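PDB 1NFG: D-hydantoinase from Ralstonia pickettii, which catalyses the stereospecific hydrolysis of the cyclic amide bond in D-hydantoin derivatives, using two zinc ions in each subunit. Local coordinates for residues 150-155 / 181-186; 204-209 / 284-289. All blocks are in the same frame, centred on the assembly; numbering follows the deposited sequence.

Contact 1 (150-155 / 181-186); sequences FMAYRG and HAENGD. With ZN (zinc ion), chain F.
His181 sits among Phe150, Ala152 and Tyr153, and its atoms can be taken one by one. His181 CB lies 3.5 Å from Phe150 CD2, and the backbones of Phe150 and His181 form a single beta bridge, with Met151 N donating to His181 O (3.1 Å). Because CG is anti to the backbone N (chi1 171°), the imidazole turns in among the side chains of the 150-155 loop. On one side of the ring His181 ND1 binds zinc at 2.4 Å; a water, His237 and the carboxylated Lys148 belong to the same metal site. The Phe150 ring lies near parallel to the imidazole (26°) but slid off it, with little overlap. His181 CD2 lies 4.1 Å from Ala152 CB. Tyr153, probably a substrate-binding residue, brings CE2 over one imidazole face near the rim, and its OH comes within 3.6 Å of His181 CE1. NE2 donates to the carboxylate of Glu183, which also pairs with Arg210; the exact place of OE1 is doubtful. Further out, Arg154 NH1 makes a 2.7 Å salt bridge to Asp186 OD1. Strand 178-180 of the TIM barrel leads straight into His181, and helix 185-197 starts just after Asn184, its N-cap. Helix 212-229 packs against Met151 and Ala182, while Asn184 also bonds Asp161 of the second subunit.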
loop_
_atom_site.group_PDB
_atom_site.type_symbol
_atom_site.label_atom_id
_atom_site.label_comp_id
_atom_site.label_asym_id
_atom_site.label_seq_id
_atom_site.Cartn_x
_atom_site.Cartn_y
_atom_site.Cartn_z
ATOM N N PHE A 150 -20.766 18.946 2.113
ATOM C CA PHE A 150 -19.414 19.455 2.317
ATOM C C PHE A 150 -18.820 19.037 3.662
ATOM O O PHE A 150 -19.509 19.049 4.687
ATOM C CB PHE A 150 -19.401 20.981 2.217
ATOM C CG PHE A 150 -19.618 21.499 0.830
ATOM C CD1 PHE A 150 -20.861 21.383 0.212
ATOM C CD2 PHE A 150 -18.569 22.085 0.122
ATOM C CE1 PHE A 150 -21.061 21.842 -1.096
ATOM C CE2 PHE A 150 -18.756 22.550 -1.189
ATOM C CZ PHE A 150 -20.004 22.424 -1.796
ATOM N N MET A 151 -17.539 18.669 3.649
ATOM C CA MET A 151 -16.842 18.262 4.865
ATOM C C MET A 151 -15.976 19.400 5.384
ATOM O O MET A 151 -15.349 19.280 6.432
ATOM C CB MET A 151 -15.985 17.021 4.601
ATOM C CG MET A 151 -16.811 15.763 4.360
ATOM S SD MET A 151 -15.860 14.299 3.862
ATOM C CE MET A 151 -15.410 13.569 5.486
ATOM N N ALA A 152 -15.946 20.503 4.642
ATOM C CA ALA A 152 -15.172 21.679 5.020
ATOM C C ALA A 152 -16.082 22.903 4.975
ATOM O O ALA A 152 -17.284 22.773 4.727
ATOM C CB ALA A 152 -13.998 21.864 4.076
ATOM N N TYR A 153 -15.501 24.083 5.209
ATOM C CA TYR A 153 -16.233 25.353 5.224
ATOM C C TYR A 153 -17.129 25.459 6.456
ATOM O O TYR A 153 -18.356 25.389 6.359
ATOM C CB TYR A 153 -17.079 25.508 3.964
ATOM C CG TYR A 153 -16.281 25.472 2.684
ATOM C CD1 TYR A 153 -15.114 26.226 2.543
ATOM C CD2 TYR A 153 -16.716 24.722 1.594
ATOM C CE1 TYR A 153 -14.402 26.236 1.341
ATOM C CE2 TYR A 153 -16.014 24.722 0.386
ATOM C CZ TYR A 153 -14.859 25.482 0.264
ATOM O OH TYR A 153 -14.176 25.492 -0.937
ATOM N N ARG A 154 -16.499 25.631 7.612
ATOM C CA ARG A 154 -17.200 25.744 8.888
ATOM C C ARG A 154 -18.232 26.872 8.860
ATOM O O ARG A 154 -17.981 27.947 8.302
ATOM C CB ARG A 154 -16.190 26.022 10.004
ATOM C CG ARG A 154 -16.681 25.692 11.399
ATOM C CD ARG A 154 -16.640 24.200 11.620
ATOM N NE ARG A 154 -16.996 23.820 12.981
ATOM C CZ ARG A 154 -16.909 22.577 13.445
ATOM N NH1 ARG A 154 -16.477 21.602 12.656
ATOM N NH2 ARG A 154 -17.258 22.300 14.695
ATOM N N GLY A 155 -19.388 26.624 9.472
ATOM C CA GLY A 155 -20.439 27.629 9.521
ATOM C C GLY A 155 -20.814 28.224 8.174
ATOM O O GLY A 155 -21.054 29.427 8.057
ATOM N N HIS A 181 -17.450 16.983 -1.038
ATOM C CA HIS A 181 -16.273 17.839 -1.097
ATOM C C HIS A 181 -15.478 17.324 0.104
ATOM O O HIS A 181 -15.851 17.572 1.250
ATOM C CB HIS A 181 -16.689 19.291 -0.882
ATOM C CG HIS A 181 -15.543 20.233 -0.705
ATOM N ND1 HIS A 181 -15.197 21.166 -1.656
ATOM C CD2 HIS A 181 -14.676 20.401 0.321
ATOM C CE1 HIS A 181 -14.169 21.874 -1.223
ATOM N NE2 HIS A 181 -13.832 21.430 -0.025
ATOM N N ALA A 182 -14.394 16.596 -0.152
ATOM C CA ALA A 182 -13.620 16.007 0.935
ATOM C C ALA A 182 -12.354 16.715 1.400
ATOM O O ALA A 182 -11.277 16.564 0.829
ATOM C CB ALA A 182 -13.301 14.546 0.600
ATOM N N GLU A 183 -12.502 17.486 2.465
ATOM C CA GLU A 183 -11.392 18.185 3.090
ATOM C C GLU A 183 -11.747 18.213 4.557
ATOM O O GLU A 183 -12.926 18.305 4.899
ATOM C CB GLU A 183 -11.281 19.616 2.596
ATOM C CG GLU A 183 -10.393 19.811 1.413
ATOM C CD GLU A 183 -10.295 21.267 1.067
ATOM O OE1 GLU A 183 -11.366 21.895 0.992
ATOM O OE2 GLU A 183 -9.177 21.788 0.876
ATOM N N ASN A 184 -10.749 18.102 5.424
ATOM C CA ASN A 184 -11.026 18.165 6.845
ATOM C C ASN A 184 -11.021 19.648 7.189
ATOM O O ASN A 184 -9.958 20.272 7.335
ATOM C CB ASN A 184 -9.974 17.421 7.652
ATOM C CG ASN A 184 -10.271 17.450 9.134
ATOM O OD1 ASN A 184 -10.283 18.523 9.749
ATOM N ND2 ASN A 184 -10.528 16.278 9.720
ATOM N N GLY A 185 -12.230 20.202 7.291
ATOM C CA GLY A 185 -12.409 21.614 7.577
ATOM C C GLY A 185 -11.729 22.112 8.829
ATOM O O GLY A 185 -11.104 23.173 8.825
ATOM N N ASP A 186 -11.849 21.348 9.905
ATOM C CA ASP A 186 -11.233 21.737 11.155
ATOM C C ASP A 186 -9.725 21.788 11.002
ATOM O O ASP A 186 -9.086 22.740 11.454
ATOM C CB ASP A 186 -11.648 20.768 12.255
ATOM C CG ASP A 186 -13.152 20.717 12.424
ATOM O OD1 ASP A 186 -13.776 21.801 12.371
ATOM O OD2 ASP A 186 -13.704 19.612 12.609
HETATM ZN ZN ZN F . -15.803 21.959 -3.823
HETATM O O HOH W 1 -14.869 23.768 -4.613
#

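Contact 2 (204-209 / 284-289); sequences IYHALS and VFTPPA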
loop_
_atom_site.group_PDB
_atom_site.type_symbol
_atom_site.label_atom_id
_atom_site.label_comp_id
_atom_site.label_asym_id
_atom_site.label_seq_id
_atom_site.Cartn_x
_atom_site.Cartn_y
_atom_site.Cartn_z
ATOM N N ILE A 204 -0.600 32.416 -1.154
ATOM C CA ILE A 204 0.072 31.127 -1.012
ATOM C C ILE A 204 -0.417 30.355 0.197
ATOM O O ILE A 204 -0.518 29.125 0.169
ATOM C CB ILE A 204 1.576 31.291 -0.841
ATOM C CG1 ILE A 204 2.057 32.498 -1.646
ATOM C CG2 ILE A 204 2.277 30.006 -1.284
ATOM C CD1 ILE A 204 3.511 32.884 -1.383
ATOM N N TYR A 205 -0.713 31.077 1.267
ATOM C CA TYR A 205 -1.169 30.433 2.483
ATOM C C TYR A 205 -2.538 29.790 2.361
ATOM O O TYR A 205 -2.964 29.042 3.239
ATOM C CB TYR A 205 -1.086 31.426 3.641
ATOM C CG TYR A 205 0.359 31.777 3.907
ATOM C CD1 TYR A 205 1.239 30.817 4.414
ATOM C CD2 TYR A 205 0.883 33.010 3.521
ATOM C CE1 TYR A 205 2.605 31.069 4.520
ATOM C CE2 TYR A 205 2.253 33.275 3.623
ATOM C CZ TYR A 205 3.107 32.297 4.120
ATOM O OH TYR A 205 4.463 32.530 4.188
ATOM N N HIS A 206 -3.227 30.067 1.262
ATOM C CA HIS A 206 -4.516 29.436 1.052
ATOM C C HIS A 206 -4.191 27.967 0.807
ATOM O O HIS A 206 -4.871 27.076 1.304
ATOM C CB HIS A 206 -5.229 30.015 -0.174
ATOM C CG HIS A 206 -6.423 29.218 -0.605
ATOM N ND1 HIS A 206 -7.527 29.035 0.199
ATOM C CD2 HIS A 206 -6.667 28.521 -1.742
ATOM C CE1 HIS A 206 -8.400 28.260 -0.421
ATOM N NE2 HIS A 206 -7.902 27.933 -1.600
ATOM N N ALA A 207 -3.132 27.726 0.042
ATOM C CA ALA A 207 -2.713 26.369 -0.278
ATOM C C ALA A 207 -2.061 25.679 0.914
ATOM O O ALA A 207 -2.450 24.566 1.289
ATOM C CB ALA A 207 -1.752 26.389 -1.460
ATOM N N LEU A 208 -1.075 26.339 1.513
ATOM C CA LEU A 208 -0.373 25.763 2.652
ATOM C C LEU A 208 -1.304 25.485 3.832
ATOM O O LEU A 208 -1.054 24.566 4.619
ATOM C CB LEU A 208 0.762 26.688 3.087
ATOM C CG LEU A 208 1.740 27.060 1.965
ATOM C CD1 LEU A 208 2.811 27.994 2.502
ATOM C CD2 LEU A 208 2.367 25.803 1.384
ATOM N N SER A 209 -2.379 26.261 3.953
ATOM C CA SER A 209 -3.312 26.070 5.057
ATOM C C SER A 209 -4.179 24.833 4.869
ATOM O O SER A 209 -4.880 24.406 5.789
ATOM C CB SER A 209 -4.197 27.314 5.247
ATOM O OG SER A 209 -5.035 27.559 4.130
ATOM N N VAL A 284 -6.887 31.056 -6.397
ATOM C CA VAL A 284 -7.360 30.636 -5.098
ATOM C C VAL A 284 -8.660 29.855 -5.257
ATOM O O VAL A 284 -9.758 30.427 -5.254
ATOM C CB VAL A 284 -7.592 31.837 -4.157
ATOM C CG1 VAL A 284 -8.239 31.366 -2.862
ATOM C CG2 VAL A 284 -6.268 32.525 -3.860
ATOM N N PHE A 285 -8.522 28.544 -5.430
ATOM C CA PHE A 285 -9.674 27.659 -5.539
ATOM C C PHE A 285 -9.425 26.503 -4.586
ATOM O O PHE A 285 -8.305 26.324 -4.102
ATOM C CB PHE A 285 -9.876 27.172 -6.977
ATOM C CG PHE A 285 -8.614 26.766 -7.670
ATOM C CD1 PHE A 285 -7.971 25.581 -7.339
ATOM C CD2 PHE A 285 -8.072 27.571 -8.666
ATOM C CE1 PHE A 285 -6.808 25.207 -7.992
ATOM C CE2 PHE A 285 -6.913 27.206 -9.324
ATOM C CZ PHE A 285 -6.277 26.021 -8.988
ATOM N N THR A 286 -10.466 25.725 -4.315
ATOM C CA THR A 286 -10.361 24.628 -3.372
ATOM C C THR A 286 -10.857 23.287 -3.907
ATOM O O THR A 286 -11.889 23.225 -4.569
ATOM C CB THR A 286 -11.151 24.982 -2.095
ATOM O OG1 THR A 286 -10.579 26.154 -1.499
ATOM C CG2 THR A 286 -11.132 23.833 -1.098
ATOM N N PRO A 287 -10.119 22.195 -3.624
ATOM C CA PRO A 287 -8.874 22.193 -2.850
ATOM C C PRO A 287 -7.797 23.004 -3.559
ATOM O O PRO A 287 -7.947 23.359 -4.729
ATOM C CB PRO A 287 -8.542 20.713 -2.749
ATOM C CG PRO A 287 -9.894 20.094 -2.631
ATOM C CD PRO A 287 -10.661 20.825 -3.718
ATOM N N PRO A 288 -6.690 23.303 -2.864
ATOM C CA PRO A 288 -5.600 24.090 -3.449
ATOM C C PRO A 288 -4.897 23.431 -4.627
ATOM O O PRO A 288 -4.877 22.206 -4.748
ATOM C CB PRO A 288 -4.631 24.279 -2.275
ATOM C CG PRO A 288 -5.460 24.026 -1.067
ATOM C CD PRO A 288 -6.352 22.900 -1.490
ATOM N N ALA A 289 -4.308 24.260 -5.484
ATOM C CA ALA A 289 -3.549 23.769 -6.624
ATOM C C ALA A 289 -2.397 22.964 -6.027
ATOM O O ALA A 289 -1.787 23.381 -5.039
ATOM C CB ALA A 289 -3.010 24.931 -7.426
#
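His206 is the first residue along 204-209 to meet the 284-289 loop, and it carries most of the contact. Its CG is anti to the backbone N (chi1 168°), which swings the imidazole off the short helix and into the loop. There the ring is held in two ways at once. One face is taken by Val284, whose CG1 sits 3.5 Å from the ring centroid and only 15° off the normal, a CH-pi contact over the middle of the imidazole. At the edge, His206 NE2 donates to Phe285 O at 3.0 Å. The carbonyl oxygen lies in the ring plane, but seen from the carbonyl the donor stands well above the plane of the group, so the bond uses no lone-pair direction. The N-H...O angle is 150°. Thr286 OG1 lies at the same edge, 3.2 Å from His206 NE2; the threonine hydroxyl is hydrogen-bonded to Asn335 OD1.

Next comes Ala207, where the contact turns apolar. The ring of Pro288 lies against the helix backbone, its CB 3.5 Å from Ala207 CA and 3.7 Å from Ala207 CB. The proline comes to the helix just after the cis peptide that precedes Pro287, whose own carbonyl oxygen bonds Tyr265 OH.

Chemically, one imidazole ties the helix to the loop through a face contact and an edge bond that together restrict its rotation, and Pro288 packs on Ala207 beside it. The Phe285 carbonyl, in a buried spot, gains a donor. Thr286 and Asn335 are probably substrate-binding residues, so His206 is best read as a second-shell neighbour that borders the threonine from the side of the helix.

How the contacts relate
Both contacts are largely buried and lie on the same side of the subunit, their centres about 14 Å apart; only contact 1 has an exposed fringe, at Arg154. The elements follow one another, since helix 185-197, which begins in contact 1, runs on toward helix 204-208 of contact 2. Thr286 joins them: its side chain packs on Tyr153 and His181, with Thr286 CB 3.3 Å from Tyr153 OH. In each a histidine is central, but its job changes with place. At the barrel strand's end it is a zinc ligand backed by a carboxylate; in contact 2 the histidine binds a backbone carbonyl with Val284 over its face, while proline packs on the next residue, one layer further from the metal.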